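Long-range contacts in hypothetical bacterial 6-phosphogluconolactonase (Bacteroides fragilis, PDB 3SCY), which probably hydrolyses 6-phosphogluconolactone to 6-phosphogluconate, as a member of the seven-bladed beta-propeller lactonases: residues T20-S26 and K350-P354; Y65-S71 and A100-L105; T94-M98 and I122-P126; F142-P147 and G175-H180. All blocks are in the same frame, centred on the assembly; numbering follows the deposited sequence.

Contact 1: residues T20-S26 and K350-P354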
loop_
_atom_site.group_PDB
_atom_site.type_symbol
_atom_site.label_atom_id
_atom_site.label_comp_id
_atom_site.label_asym_id
_atom_site.label_seq_id
_atom_site.Cartn_x
_atom_site.Cartn_y
_atom_site.Cartn_z
ATOM N N THR A 20 7.509 -8.842 -4.749
ATOM C CA THR A 20 7.805 -10.045 -3.970
ATOM C C THR A 20 8.969 -9.879 -3.024
ATOM O O THR A 20 9.677 -8.877 -3.067
ATOM C CB THR A 20 8.233 -11.168 -4.955
ATOM O OG1 THR A 20 9.520 -10.851 -5.522
ATOM C CG2 THR A 20 7.199 -11.440 -6.068
ATOM N N TYR A 21 9.195 -10.904 -2.194
ATOM C CA TYR A 21 10.449 -11.048 -1.456
ATOM C C TYR A 21 11.292 -12.014 -2.268
ATOM O O TYR A 21 10.764 -12.988 -2.818
ATOM C CB TYR A 21 10.229 -11.531 -0.031
ATOM C CG TYR A 21 9.741 -10.427 0.876
ATOM C CD1 TYR A 21 10.560 -9.351 1.199
ATOM C CD2 TYR A 21 8.447 -10.436 1.381
ATOM C CE1 TYR A 21 10.119 -8.336 2.045
ATOM C CE2 TYR A 21 7.999 -9.436 2.239
ATOM C CZ TYR A 21 8.829 -8.373 2.548
ATOM O OH TYR A 21 8.360 -7.371 3.372
ATOM N N THR A 22 12.594 -11.728 -2.397
ATOM C CA THR A 22 13.459 -12.525 -3.258
ATOM C C THR A 22 14.406 -13.472 -2.483
ATOM O O THR A 22 15.364 -13.945 -3.090
ATOM C CB THR A 22 14.248 -11.586 -4.184
ATOM O OG1 THR A 22 14.920 -10.583 -3.411
ATOM C CG2 THR A 22 13.349 -10.900 -5.199
ATOM N N SER A 23 14.104 -13.802 -1.194
ATOM C CA SER A 23 14.911 -14.748 -0.381
ATOM C C SER A 23 14.811 -16.172 -0.919
ATOM O O SER A 23 15.650 -17.008 -0.583
ATOM C CB SER A 23 14.490 -14.732 1.089
ATOM O OG SER A 23 13.079 -14.758 1.252
ATOM N N GLY A 24 13.785 -16.441 -1.725
ATOM C CA GLY A 24 13.565 -17.744 -2.342
ATOM C C GLY A 24 13.890 -17.725 -3.822
ATOM O O GLY A 24 14.939 -17.212 -4.217
ATOM N N ASN A 25 12.962 -18.234 -4.650
ATOM C CA ASN A 25 13.109 -18.373 -6.104
ATOM C C ASN A 25 12.619 -17.163 -6.899
ATOM O O ASN A 25 12.783 -17.158 -8.120
ATOM C CB ASN A 25 12.366 -19.616 -6.605
ATOM C CG ASN A 25 13.002 -20.929 -6.232
ATOM O OD1 ASN A 25 14.232 -21.078 -6.203
ATOM N ND2 ASN A 25 12.167 -21.926 -5.980
ATOM N N SER A 26 12.001 -16.157 -6.244
ATOM C CA SER A 26 11.519 -14.997 -7.000
ATOM C C SER A 26 12.655 -14.167 -7.588
ATOM O O SER A 26 13.642 -13.924 -6.894
ATOM C CB SER A 26 10.687 -14.085 -6.108
ATOM O OG SER A 26 10.389 -12.884 -6.797
ATOM N N LYS A 350 0.513 -18.464 -9.921
ATOM C CA LYS A 350 1.704 -18.936 -9.213
ATOM C C LYS A 350 2.788 -17.887 -9.263
ATOM O O LYS A 350 3.154 -17.438 -10.348
ATOM C CB LYS A 350 2.228 -20.271 -9.800
ATOM N N VAL A 351 3.233 -17.424 -8.084
ATOM C CA VAL A 351 4.307 -16.420 -7.905
ATOM C C VAL A 351 4.995 -16.731 -6.587
ATOM O O VAL A 351 4.289 -16.958 -5.614
ATOM C CB VAL A 351 3.813 -14.931 -7.915
ATOM C CG1 VAL A 351 4.984 -13.954 -7.838
ATOM C CG2 VAL A 351 2.942 -14.603 -9.115
ATOM N N ASP A 352 6.340 -16.695 -6.504
ATOM C CA ASP A 352 6.973 -16.938 -5.207
ATOM C C ASP A 352 6.923 -15.674 -4.361
ATOM O O ASP A 352 7.288 -14.586 -4.833
ATOM C CB ASP A 352 8.429 -17.443 -5.326
ATOM C CG ASP A 352 8.901 -18.267 -4.127
ATOM O OD1 ASP A 352 8.301 -19.335 -3.863
ATOM O OD2 ASP A 352 9.886 -17.857 -3.467
ATOM N N LYS A 353 6.415 -15.818 -3.121
ATOM C CA LYS A 353 6.356 -14.765 -2.092
ATOM C C LYS A 353 5.774 -13.435 -2.616
ATOM O O LYS A 353 6.410 -12.388 -2.432
ATOM C CB LYS A 353 7.745 -14.542 -1.464
ATOM C CG LYS A 353 8.309 -15.819 -0.854
ATOM C CD LYS A 353 9.529 -15.573 0.006
ATOM C CE LYS A 353 10.021 -16.871 0.628
ATOM N NZ LYS A 353 10.423 -17.872 -0.389
ATOM N N PRO A 354 4.560 -13.447 -3.236
ATOM C CA PRO A 354 3.967 -12.188 -3.699
ATOM C C PRO A 354 3.502 -11.360 -2.525
ATOM O O PRO A 354 2.856 -11.911 -1.605
ATOM C CB PRO A 354 2.791 -12.632 -4.568
ATOM C CG PRO A 354 2.353 -13.962 -3.942
ATOM C CD PRO A 354 3.660 -14.603 -3.488
HETATM O O HOH W 1 11.500 -15.545 -3.273
#

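Contact 2: residues Y65-S71 and A100-L105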
loop_
_atom_site.group_PDB
_atom_site.type_symbol
_atom_site.label_atom_id
_atom_site.label_comp_id
_atom_site.label_asym_id
_atom_site.label_seq_id
_atom_site.Cartn_x
_atom_site.Cartn_y
_atom_site.Cartn_z
ATOM N N TYR A 65 8.191 2.595 -9.601
ATOM C CA TYR A 65 9.174 2.783 -8.542
ATOM C C TYR A 65 8.975 1.715 -7.534
ATOM O O TYR A 65 7.843 1.434 -7.153
ATOM C CB TYR A 65 9.057 4.177 -7.896
ATOM C CG TYR A 65 9.195 5.275 -8.920
ATOM C CD1 TYR A 65 10.447 5.755 -9.294
ATOM C CD2 TYR A 65 8.078 5.782 -9.579
ATOM C CE1 TYR A 65 10.582 6.735 -10.281
ATOM C CE2 TYR A 65 8.207 6.723 -10.599
ATOM C CZ TYR A 65 9.463 7.207 -10.941
ATOM O OH TYR A 65 9.608 8.155 -11.920
ATOM N N SER A 66 10.064 1.070 -7.102
ATOM C CA SER A 66 9.939 0.017 -6.109
ATOM C C SER A 66 10.881 0.243 -4.969
ATOM O O SER A 66 11.954 0.804 -5.154
ATOM C CB SER A 66 10.205 -1.354 -6.734
ATOM O OG SER A 66 11.587 -1.672 -6.811
ATOM N N VAL A 67 10.515 -0.265 -3.797
ATOM C CA VAL A 67 11.467 -0.254 -2.705
ATOM C C VAL A 67 12.424 -1.419 -2.982
ATOM O O VAL A 67 12.146 -2.276 -3.849
ATOM C CB VAL A 67 10.819 -0.407 -1.311
ATOM C CG1 VAL A 67 9.842 0.726 -1.024
ATOM C CG2 VAL A 67 10.157 -1.791 -1.142
ATOM N N ASN A 68 13.557 -1.439 -2.262
ATOM C CA ASN A 68 14.480 -2.579 -2.161
ATOM C C ASN A 68 14.566 -2.764 -0.661
ATOM O O ASN A 68 15.284 -2.007 0.004
ATOM C CB ASN A 68 15.826 -2.318 -2.856
ATOM C CG ASN A 68 15.653 -2.038 -4.331
ATOM O OD1 ASN A 68 15.399 -2.942 -5.135
ATOM N ND2 ASN A 68 15.717 -0.773 -4.714
ATOM N N GLU A 69 13.747 -3.670 -0.114
ATOM C CA GLU A 69 13.599 -3.786 1.330
ATOM C C GLU A 69 14.707 -4.608 1.966
ATOM O O GLU A 69 14.653 -5.835 2.003
ATOM C CB GLU A 69 12.209 -4.309 1.708
ATOM C CG GLU A 69 11.928 -4.140 3.191
ATOM C CD GLU A 69 10.693 -4.834 3.721
ATOM O OE1 GLU A 69 9.841 -5.259 2.910
ATOM O OE2 GLU A 69 10.555 -4.906 4.962
ATOM N N PHE A 70 15.705 -3.883 2.476
ATOM C CA PHE A 70 16.867 -4.420 3.156
ATOM C C PHE A 70 17.081 -3.705 4.463
ATOM O O PHE A 70 16.794 -2.504 4.561
ATOM C CB PHE A 70 18.107 -4.303 2.266
ATOM C CG PHE A 70 18.053 -5.320 1.165
ATOM C CD1 PHE A 70 18.417 -6.643 1.401
ATOM C CD2 PHE A 70 17.601 -4.972 -0.102
ATOM C CE1 PHE A 70 18.353 -7.592 0.383
ATOM C CE2 PHE A 70 17.497 -5.929 -1.106
ATOM C CZ PHE A 70 17.894 -7.231 -0.863
ATOM N N SER A 71 17.577 -4.480 5.467
ATOM C CA SER A 71 17.793 -4.108 6.870
ATOM C C SER A 71 19.036 -3.256 7.095
ATOM O O SER A 71 19.152 -2.647 8.160
ATOM C CB SER A 71 17.888 -5.361 7.738
ATOM O OG SER A 71 16.689 -6.116 7.674
ATOM N N ALA A 100 16.545 1.934 7.030
ATOM C CA ALA A 100 16.367 0.504 6.839
ATOM C C ALA A 100 14.927 0.083 6.624
ATOM O O ALA A 100 13.995 0.666 7.180
ATOM C CB ALA A 100 16.942 -0.245 8.018
ATOM N N ASP A 101 14.778 -0.951 5.798
ATOM C CA ASP A 101 13.544 -1.641 5.429
ATOM C C ASP A 101 12.441 -0.723 4.860
ATOM O O ASP A 101 11.304 -0.718 5.360
ATOM C CB ASP A 101 13.017 -2.515 6.579
ATOM C CG ASP A 101 13.907 -3.719 6.838
ATOM O OD1 ASP A 101 14.446 -4.288 5.858
ATOM O OD2 ASP A 101 14.088 -4.076 8.015
ATOM N N PRO A 102 12.733 -0.021 3.746
ATOM C CA PRO A 102 11.671 0.758 3.074
ATOM C C PRO A 102 10.586 -0.223 2.674
ATOM O O PRO A 102 10.895 -1.266 2.102
ATOM C CB PRO A 102 12.401 1.426 1.903
ATOM C CG PRO A 102 13.579 0.482 1.623
ATOM C CD PRO A 102 14.004 0.015 2.985
ATOM N N CYS A 103 9.311 0.051 3.062
ATOM C CA CYS A 103 8.267 -0.961 2.879
ATOM C C CYS A 103 7.009 -0.411 2.231
ATOM O O CYS A 103 6.024 -1.147 2.067
ATOM C CB CYS A 103 7.934 -1.579 4.233
ATOM S SG CYS A 103 7.206 -0.395 5.401
ATOM N N TYR A 104 7.019 0.861 1.874
ATOM C CA TYR A 104 5.898 1.547 1.246
ATOM C C TYR A 104 6.430 2.748 0.525
ATOM O O TYR A 104 7.414 3.338 0.995
ATOM C CB TYR A 104 4.856 2.008 2.289
ATOM C CG TYR A 104 3.473 2.256 1.704
ATOM C CD1 TYR A 104 3.132 3.494 1.151
ATOM C CD2 TYR A 104 2.477 1.301 1.810
ATOM C CE1 TYR A 104 1.853 3.741 0.644
ATOM C CE2 TYR A 104 1.184 1.543 1.340
ATOM C CZ TYR A 104 0.883 2.755 0.739
ATOM O OH TYR A 104 -0.405 2.996 0.325
ATOM N N LEU A 105 5.782 3.172 -0.548
ATOM C CA LEU A 105 6.214 4.419 -1.176
ATOM C C LEU A 105 5.033 5.108 -1.853
ATOM O O LEU A 105 3.999 4.472 -2.151
ATOM C CB LEU A 105 7.452 4.232 -2.106
ATOM C CG LEU A 105 7.287 3.609 -3.491
ATOM C CD1 LEU A 105 8.649 3.495 -4.172
ATOM C CD2 LEU A 105 6.665 2.202 -3.456
HETATM O O HOH W 2 14.917 -6.944 5.764
#

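Contact 3: residues T94-M98 and I122-P126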
loop_
_atom_site.group_PDB
_atom_site.type_symbol
_atom_site.label_atom_id
_atom_site.label_comp_id
_atom_site.label_asym_id
_atom_site.label_seq_id
_atom_site.Cartn_x
_atom_site.Cartn_y
_atom_site.Cartn_z
ATOM N N THR A 94 18.917 3.529 -9.218
ATOM C CA THR A 94 18.601 3.185 -7.838
ATOM C C THR A 94 19.201 4.262 -6.940
ATOM O O THR A 94 20.245 4.837 -7.287
ATOM C CB THR A 94 19.168 1.775 -7.517
ATOM O OG1 THR A 94 18.819 0.856 -8.553
ATOM C CG2 THR A 94 18.709 1.230 -6.171
ATOM N N GLN A 95 18.554 4.538 -5.803
ATOM C CA GLN A 95 19.083 5.498 -4.835
ATOM C C GLN A 95 18.855 4.947 -3.441
ATOM O O GLN A 95 17.806 4.367 -3.187
ATOM C CB GLN A 95 18.467 6.906 -4.981
ATOM C CG GLN A 95 18.688 7.603 -6.327
ATOM C CD GLN A 95 20.080 8.165 -6.522
ATOM O OE1 GLN A 95 20.999 7.959 -5.711
ATOM N NE2 GLN A 95 20.268 8.891 -7.615
ATOM N N LYS A 96 19.789 5.179 -2.529
ATOM C CA LYS A 96 19.707 4.671 -1.156
ATOM C C LYS A 96 18.726 5.491 -0.317
ATOM O O LYS A 96 18.653 6.711 -0.449
ATOM C CB LYS A 96 21.117 4.680 -0.521
ATOM C CG LYS A 96 22.136 3.832 -1.284
ATOM C CD LYS A 96 21.835 2.311 -1.275
ATOM C CE LYS A 96 23.007 1.473 -1.754
ATOM N NZ LYS A 96 23.225 1.586 -3.223
ATOM N N THR A 97 17.958 4.807 0.541
ATOM C CA THR A 97 16.995 5.499 1.394
ATOM C C THR A 97 17.647 6.072 2.632
ATOM O O THR A 97 17.056 6.947 3.251
ATOM C CB THR A 97 15.899 4.536 1.845
ATOM O OG1 THR A 97 16.493 3.400 2.470
ATOM C CG2 THR A 97 15.031 4.103 0.719
HETATM N N MSE A 98 18.778 5.469 3.082
HETATM C CA MSE A 98 19.471 5.848 4.318
HETATM C C MSE A 98 18.501 5.670 5.515
HETATM O O MSE A 98 18.545 6.393 6.508
HETATM C CB MSE A 98 20.074 7.241 4.215
HETATM C CG MSE A 98 21.337 7.220 3.337
HETATM SE SE MSE A 98 21.783 8.934 2.678
HETATM C CE MSE A 98 20.344 9.179 1.471
ATOM N N ILE A 122 11.257 8.466 7.146
ATOM C CA ILE A 122 10.727 8.581 5.804
ATOM C C ILE A 122 11.778 9.292 4.958
ATOM O O ILE A 122 12.527 10.153 5.460
ATOM C CB ILE A 122 9.338 9.260 5.697
ATOM C CG1 ILE A 122 9.383 10.727 6.185
ATOM C CG2 ILE A 122 8.282 8.429 6.437
ATOM C CD1 ILE A 122 8.043 11.484 5.949
ATOM N N THR A 123 11.900 8.871 3.709
ATOM C CA THR A 123 12.895 9.448 2.801
ATOM C C THR A 123 12.192 10.073 1.598
ATOM O O THR A 123 11.288 9.470 1.024
ATOM C CB THR A 123 13.927 8.377 2.355
ATOM O OG1 THR A 123 14.518 7.801 3.511
ATOM C CG2 THR A 123 15.055 8.981 1.491
ATOM N N VAL A 124 12.645 11.269 1.193
ATOM C CA VAL A 124 12.118 11.982 0.035
ATOM C C VAL A 124 13.164 11.947 -1.068
ATOM O O VAL A 124 14.336 12.259 -0.789
ATOM C CB VAL A 124 11.780 13.468 0.415
ATOM C CG1 VAL A 124 11.264 14.258 -0.782
ATOM C CG2 VAL A 124 10.775 13.519 1.565
ATOM N N PHE A 125 12.733 11.614 -2.302
ATOM C CA PHE A 125 13.596 11.657 -3.479
ATOM C C PHE A 125 12.957 12.522 -4.543
ATOM O O PHE A 125 11.850 12.189 -4.971
ATOM C CB PHE A 125 13.829 10.254 -4.093
ATOM C CG PHE A 125 14.372 9.174 -3.200
ATOM C CD1 PHE A 125 13.519 8.420 -2.404
ATOM C CD2 PHE A 125 15.727 8.868 -3.195
ATOM C CE1 PHE A 125 14.005 7.391 -1.608
ATOM C CE2 PHE A 125 16.222 7.872 -2.361
ATOM C CZ PHE A 125 15.358 7.125 -1.577
ATOM N N PRO A 126 13.644 13.552 -5.071
ATOM C CA PRO A 126 13.092 14.265 -6.226
ATOM C C PRO A 126 13.125 13.343 -7.450
ATOM O O PRO A 126 14.039 12.516 -7.580
ATOM C CB PRO A 126 14.053 15.454 -6.432
ATOM C CG PRO A 126 14.902 15.513 -5.162
ATOM C CD PRO A 126 14.972 14.074 -4.684
#

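Contact 4: residues F142-P147 and G175-H180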
loop_
_atom_site.group_PDB
_atom_site.type_symbol
_atom_site.label_atom_id
_atom_site.label_comp_id
_atom_site.label_asym_id
_atom_site.label_seq_id
_atom_site.Cartn_x
_atom_site.Cartn_y
_atom_site.Cartn_z
ATOM N N PHE A 142 12.097 9.882 13.253
ATOM C CA PHE A 142 11.075 9.967 14.286
ATOM C C PHE A 142 11.616 9.392 15.571
ATOM O O PHE A 142 12.602 8.647 15.556
ATOM C CB PHE A 142 9.786 9.237 13.862
ATOM C CG PHE A 142 9.200 9.816 12.600
ATOM C CD1 PHE A 142 8.342 10.909 12.648
ATOM C CD2 PHE A 142 9.498 9.262 11.358
ATOM C CE1 PHE A 142 7.825 11.465 11.469
ATOM C CE2 PHE A 142 8.988 9.823 10.178
ATOM C CZ PHE A 142 8.138 10.908 10.243
ATOM N N LYS A 143 10.988 9.757 16.686
ATOM C CA LYS A 143 11.360 9.273 18.008
ATOM C C LYS A 143 10.144 8.742 18.747
ATOM O O LYS A 143 9.013 9.166 18.489
ATOM C CB LYS A 143 12.034 10.390 18.826
ATOM C CG LYS A 143 13.410 10.788 18.296
ATOM C CD LYS A 143 14.054 11.875 19.166
ATOM C CE LYS A 143 15.402 12.300 18.642
ATOM N NZ LYS A 143 16.092 13.230 19.577
ATOM N N GLY A 144 10.380 7.801 19.652
ATOM C CA GLY A 144 9.310 7.252 20.467
ATOM C C GLY A 144 9.230 5.752 20.495
ATOM O O GLY A 144 10.060 5.051 19.906
ATOM N N SER A 145 8.210 5.263 21.191
ATOM C CA SER A 145 7.940 3.836 21.351
ATOM C C SER A 145 6.486 3.643 21.748
ATOM O O SER A 145 5.754 4.613 21.974
ATOM C CB SER A 145 8.880 3.225 22.392
ATOM O OG SER A 145 8.752 3.898 23.630
ATOM N N GLY A 146 6.079 2.393 21.824
ATOM C CA GLY A 146 4.731 2.016 22.214
ATOM C C GLY A 146 4.774 0.901 23.234
ATOM O O GLY A 146 5.860 0.468 23.626
ATOM N N PRO A 147 3.608 0.399 23.660
ATOM C CA PRO A 147 3.592 -0.619 24.734
ATOM C C PRO A 147 4.011 -2.032 24.326
ATOM O O PRO A 147 4.496 -2.758 25.198
ATOM C CB PRO A 147 2.139 -0.621 25.203
ATOM C CG PRO A 147 1.364 -0.101 24.051
ATOM C CD PRO A 147 2.244 0.865 23.329
ATOM N N GLY A 175 5.221 1.733 15.300
ATOM C CA GLY A 175 5.938 1.701 16.562
ATOM C C GLY A 175 5.479 2.659 17.637
ATOM O O GLY A 175 5.689 2.381 18.820
ATOM N N THR A 176 4.895 3.804 17.252
ATOM C CA THR A 176 4.518 4.795 18.268
ATOM C C THR A 176 3.012 5.072 18.312
ATOM O O THR A 176 2.610 5.991 19.028
ATOM C CB THR A 176 5.295 6.103 18.062
ATOM O OG1 THR A 176 4.820 6.741 16.876
ATOM C CG2 THR A 176 6.798 5.887 17.989
ATOM N N ASP A 177 2.185 4.298 17.561
ATOM C CA ASP A 177 0.718 4.482 17.554
ATOM C C ASP A 177 0.336 5.904 17.110
ATOM O O ASP A 177 -0.585 6.504 17.657
ATOM C CB ASP A 177 0.114 4.149 18.939
ATOM C CG ASP A 177 0.252 2.676 19.251
ATOM O OD1 ASP A 177 -0.068 1.850 18.369
ATOM O OD2 ASP A 177 0.691 2.347 20.369
ATOM N N GLN A 178 1.026 6.419 16.112
ATOM C CA GLN A 178 0.767 7.757 15.597
ATOM C C GLN A 178 0.704 7.779 14.094
ATOM O O GLN A 178 1.295 6.938 13.427
ATOM C CB GLN A 178 1.865 8.750 16.048
ATOM C CG GLN A 178 1.852 9.067 17.537
ATOM C CD GLN A 178 3.018 9.945 17.910
ATOM O OE1 GLN A 178 4.189 9.570 17.794
ATOM N NE2 GLN A 178 2.717 11.127 18.395
ATOM N N ILE A 179 -0.016 8.760 13.567
ATOM C CA ILE A 179 -0.043 9.133 12.169
ATOM C C ILE A 179 0.611 10.522 12.141
ATOM O O ILE A 179 0.011 11.490 12.618
ATOM C CB ILE A 179 -1.448 9.121 11.534
ATOM C CG1 ILE A 179 -2.103 7.720 11.668
ATOM C CG2 ILE A 179 -1.355 9.548 10.053
ATOM C CD1 ILE A 179 -3.656 7.709 11.454
ATOM N N HIS A 180 1.846 10.599 11.642
ATOM C CA HIS A 180 2.595 11.854 11.538
ATOM C C HIS A 180 2.046 12.694 10.382
ATOM O O HIS A 180 1.673 12.145 9.347
ATOM C CB HIS A 180 4.088 11.569 11.360
ATOM C CG HIS A 180 4.648 10.751 12.473
ATOM N ND1 HIS A 180 4.986 11.324 13.699
ATOM C CD2 HIS A 180 4.940 9.431 12.505
ATOM C CE1 HIS A 180 5.435 10.323 14.443
ATOM N NE2 HIS A 180 5.442 9.170 13.768
#

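Contact 1: residues T20-S26 and K350-P354
T20 and Y21 close tightly on the backbone of D352 and K353, and this is the dense half of the contact. T20 and P354 form an antiparallel non-hydrogen-bonded pair, and one carbonyl beside it does double work: K353 O accepts Y21 N at 3.2 Å and also receives the CA-H of T20, with T20 CA 3.1 Å away. The methyl of T20, turned away from its own carbonyl carbon and lying beside the backbone N (OG1 chi1 69°), rests on D352 O, with T20 CG2 3.4 Å from it, and meets V351 CG1 at about a right angle. In the other branch, T20 OG1 accepts S26 OG at 2.6 Å and also bonds G28 O.

Toward solvent the packing gives way to charge and water. K353 runs out extended, bends at its last torsion, and brings K353 NZ back to D352 OD2 in a salt bridge of 3.1 Å. D352 OD2 also takes a weak bond from N25 N at 3.3 Å and one from a water 2.8 Å away. That water also serves Y21 O, G24 N and S26 N, tying the turn of 23-26 to the carboxylate. Where strand 354-360 joins strand 13-20 to close the propeller ring, a close-packed backbone seam is thus finished by a hydrated ionic cluster, in which K353 probably offsets the charge of D352.

Contact 2: residues Y65-S71 and A100-L105
V67, Y65, P102 and L105 supply the apolar part of this contact, where strand 65-68 of one blade and strand 102-105, the inner strand of the next, run in nearly antiparallel directions (163°). V67 CG1 lies 4.0 Å from P102 CB, while Y65 CB meets L105 CD1 at 3.8 Å; the Y65 ring itself leads off to G131. L105 reaches this spot because its CG sits between its backbone N and carbonyl carbon (chi1 76°).

Carbon packed on oxygen is the second kind. P102 O is buried under V67 and E69, with E69 CG 3.2 Å away, and finds no hydrogen-bond donor.

Hydrogen bonds gather at the loop end. D101 N donates to F70 O at 2.8 Å. One water joins the side chains of S71 and D101, sitting 2.7 Å from D101 OD1, and S71 OG is also close to D101 OD2 in a weak, unsettled pairing.

Like charges form the last group. E69 OE2 and D101 OD1 are 4.0 Å apart, their carboxylate planes turned 81° against each other. Each acid has hydroxyl partners beyond the contact: Y21 and S53 at E69 OE1, S118 at D101 OD2. The blades are therefore joined by a greasy seam that ends in two closely spaced carboxylates, and the bound unidentified molecule beside E69 is consistent with this polar end bordering a pocket.

Contact 3: residues T94-M98 and I122-P126
The backbones of 94-98 and 122-126 diverge without pairing, from 5.9 Å between T97 CA and T123 CA to 8.4 Å between Q95 CA and F125 CA, so side chains fill the widening gap. At the narrow end T123 OG1 donates to T97 O at 2.7 Å, lying in the carbonyl plane on a lone pair. The oxygen is placed there by a first torsion that sets it opposite the carbonyl carbon (chi1 -56°), and N116 ND2 is its second partner.

Two residues on, F125 points from the same face of its strand and puts the rim of its ring against the other segment. K96 O lies at the edge, 3.3 Å from F125 CE2, and T97 CG2 comes in at the edge 3.8 Å from F125 CZ. Q95 CB approaches obliquely, 3.6 Å from F125 CE2, before its chain bends away to let NE2 bond L133 O. V77 and T114, one from each blade, also touch the ring. An outermost strand, 88-96, and its exit turn packing on the third strand of the following sheet, 121-126, is the blade-to-blade packing of a seven-bladed beta-propeller.

Contact 4: residues F142-P147 and G175-H180
With CG opposite the carbonyl carbon in both (chi1 -60° for F142, -58° for H180), F142 and H180 each send their ring toward the other segment, and the second torsion sets each ring about perpendicular to its own CA-CB-CG plane. The result is an offset face-to-face stack, centroids 4.1 Å apart and planes inclined by 30°. F142 CD1 stands over the middle of the imidazole, whereas H180 CD2 lies toward the rim of the phenyl face; the closest pair is F142 CE1 to H180 CG at 3.4 Å. Q178 CB lies over the rim of the opposite face of H180.

H180 NE2 is bonded to D173 OD2, which is also a hydrogen-bond partner of T176 OG1, with Q178 OE1 nearby as an alternative. The T176 methyl, on the other branch, meets the second segment, with T176 CG2 3.5 Å from G144 C and 3.6 Å from S145 N. Further along, G146 N comes within 3.0 Å of G175 O, but at an angle too poor for a bond. P147 CD ends the row 3.7 Å from D177 OD2, a carboxylate that bonds G210 N and G212 N. D177 and Q178, both facing D173, form a G1 bulge at the start of strand 178-184.

The loop leaving one blade therefore lies on the next mainly through stacking and van der Waals contact, without a hydrogen bond between the two segments. H180, T176 and D177 find polar partners outside the other segment, in D173, G210 and G212, and D173 would probably polarise the imidazole on which F142 lies.

In the fold
Contact 1 joins the two ends of the propeller, setting strand 354-360 beside strand 13-20 and closing a loop of 323 residues, inside which the other three contacts are nested. Contacts 2 and 3, with centres about 10 Å apart and segments that alternate along the chain, join the same two consecutive blades, and P102 touches T97 between them. Contact 4 follows in series and packs the loop after strand 138-141 on the next blade, which contains 178-184; F142 touches I122 of contact 3, whose centre is about 21 Å away. Contacts 1 and 2 meet through Y21 and E69. The four thus form a chain of neighbours, 1 to 2 to 3 to 4, along part of the ring; contacts 1 and 4 do not touch.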